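Local coordinates for protein glycosyltransferase (Streptomyces viridochromogenes, PDB 2IUY) that probably transfers sugar units from a nucleotide-activated donor as a family GT4 glycosyltransferase in the biosynthesis of the antibiotic avilamycin A, at residues A[254-257]-A[258-261]. Sequence-based numbering, arbitrary orientation.
Sequences GATV and VSEA
The first torsions of Glu260 and Thr256 set their side chains next to each other, one helical turn apart. In Glu260, chi1 of -69° sets CG beside its own backbone N, and CG rests 3.3 Å from Thr256 O. In Thr256, chi1 of -170° places OG1 beside its own carbonyl carbon, where it lies near the Glu260 carboxylate. The site is the N-terminal turn of helix 256-263, the helix of a beta-alpha-beta unit between strands 234-237 and 268-270 in a Rossmann-like domain of the GT-B fold. Thr256, Val257 and Glu260 all belong to the UDP-binding site.

The two side chains cross at a slant. OG1 of Thr256 lies 3.7 Å from OE1 of Glu260, longer than a usual hydrogen bond. The carboxylate is held from outside this turn: Arg225, also of the UDP site, forms a salt bridge to OE1, and the Tyr152 hydroxyl bonds to OE2. With a partner on each oxygen, the carboxylate is probably limited in its rotation.

Thr256 O accepts two hydrogen bonds. Glu260 N approaches nearly end-on to the carbonyl, at 3.1 Å. Ser259 OG folds back on the same oxygen from 3.0 Å, tilted 16° from the carbonyl plane. The next helical bond runs from Ala261 N to Val257 O.

Ala255 O receives Val258 N from above its carbonyl plane, closing a turn over residues 255-258. Val258 also packs against Leu276 and Ile279 of helix 276-279, while Val257 touches Val235 and Ala237 of strand 234-237. Methyl CG2 of Val258 reaches back to Ala255 CB at 3.9 Å.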
ATOM      1  N   GLY A 254       4.354  -4.675  -1.528  1.00  8.53           N
ATOM      2  CA  GLY A 254       2.937  -4.912  -1.643  1.00  9.46           C
ATOM      3  C   GLY A 254       2.138  -4.038  -2.603  1.00 10.43           C
ATOM      4  O   GLY A 254       1.040  -4.448  -3.042  1.00 10.24           O
ATOM      5  N   ALA A 255       2.656  -2.849  -2.937  1.00  9.80           N
ATOM      6  CA  ALA A 255       2.080  -1.999  -3.993  1.00  9.56           C
ATOM      7  C   ALA A 255       0.583  -1.740  -3.818  1.00  9.70           C
ATOM      8  O   ALA A 255      -0.260  -2.250  -4.548  1.00  8.61           O
ATOM      9  CB  ALA A 255       2.368  -2.557  -5.399  1.00 10.07           C
ATOM     10  N   THR A 256       0.277  -0.953  -2.813  1.00 10.73           N
ATOM     11  CA  THR A 256      -1.080  -0.613  -2.452  1.00 12.03           C
ATOM     12  C   THR A 256      -1.850  -0.032  -3.667  1.00 11.79           C
ATOM     13  O   THR A 256      -3.031  -0.290  -3.835  1.00 11.90           O
ATOM     14  CB  THR A 256      -1.040   0.398  -1.256  1.00 12.57           C
ATOM     15  OG1 THR A 256      -2.376   0.583  -0.709  1.00 16.33           O
ATOM     16  CG2 THR A 256      -0.471   1.727  -1.713  1.00 11.65           C
ATOM     17  N   VAL A 257      -1.159   0.703  -4.547  1.00 11.32           N
ATOM     18  CA  VAL A 257      -1.838   1.345  -5.699  1.00 10.29           C
ATOM     19  C   VAL A 257      -2.520   0.325  -6.612  1.00  9.22           C
ATOM     20  O   VAL A 257      -3.477   0.662  -7.270  1.00  8.40           O
ATOM     21  CB  VAL A 257      -0.868   2.239  -6.562  1.00 11.03           C
ATOM     22  CG1 VAL A 257       0.029   1.369  -7.511  1.00  8.27           C
ATOM     23  CG2 VAL A 257      -1.658   3.323  -7.319  1.00 12.43           C
ATOM     24  N   VAL A 258      -2.032  -0.919  -6.625  1.00  7.70           N
ATOM     25  CA  VAL A 258      -2.628  -1.974  -7.457  1.00  6.85           C
ATOM     26  C   VAL A 258      -4.076  -2.298  -7.008  1.00  6.02           C
ATOM     27  O   VAL A 258      -5.016  -2.313  -7.832  1.00  5.05           O
ATOM     28  CB  VAL A 258      -1.750  -3.272  -7.488  1.00  6.32           C
ATOM     29  CG1 VAL A 258      -2.457  -4.450  -8.279  1.00  7.73           C
ATOM     30  CG2 VAL A 258      -0.395  -3.018  -8.135  1.00  6.11           C
ATOM     31  N   SER A 259      -4.242  -2.564  -5.706  1.00  4.99           N
ATOM     32  CA  SER A 259      -5.558  -2.888  -5.147  1.00  5.81           C
ATOM     33  C   SER A 259      -6.479  -1.682  -5.204  1.00  6.86           C
ATOM     34  O   SER A 259      -7.689  -1.824  -5.428  1.00  7.25           O
ATOM     35  CB  SER A 259      -5.449  -3.468  -3.706  1.00  6.65           C
ATOM     36  OG  SER A 259      -4.801  -2.528  -2.865  1.00  4.58           O
ATOM     37  N   GLU A 260      -5.898  -0.493  -5.018  1.00  6.96           N
ATOM     38  CA  GLU A 260      -6.621   0.791  -5.085  1.00  8.24           C
ATOM     39  C   GLU A 260      -7.170   1.089  -6.468  1.00  7.84           C
ATOM     40  O   GLU A 260      -8.333   1.435  -6.590  1.00  9.54           O
ATOM     41  CB  GLU A 260      -5.746   1.947  -4.588  1.00  6.98           C
ATOM     42  CG  GLU A 260      -5.542   1.771  -3.088  1.00 11.60           C
ATOM     43  CD  GLU A 260      -4.914   2.937  -2.406  1.00 17.12           C
ATOM     44  OE1 GLU A 260      -3.774   3.267  -2.755  1.00 19.37           O
ATOM     45  OE2 GLU A 260      -5.575   3.511  -1.491  1.00 20.76           O
ATOM     46  N   ALA A 261      -6.331   0.969  -7.493  1.00  5.99           N
ATOM     47  CA  ALA A 261      -6.797   1.144  -8.855  1.00  6.36           C
ATOM     48  C   ALA A 261      -7.917   0.168  -9.154  1.00  5.50           C
ATOM     49  O   ALA A 261      -8.972   0.563  -9.588  1.00  5.78           O
ATOM     50  CB  ALA A 261      -5.600   1.005  -9.866  1.00  4.85           C
TER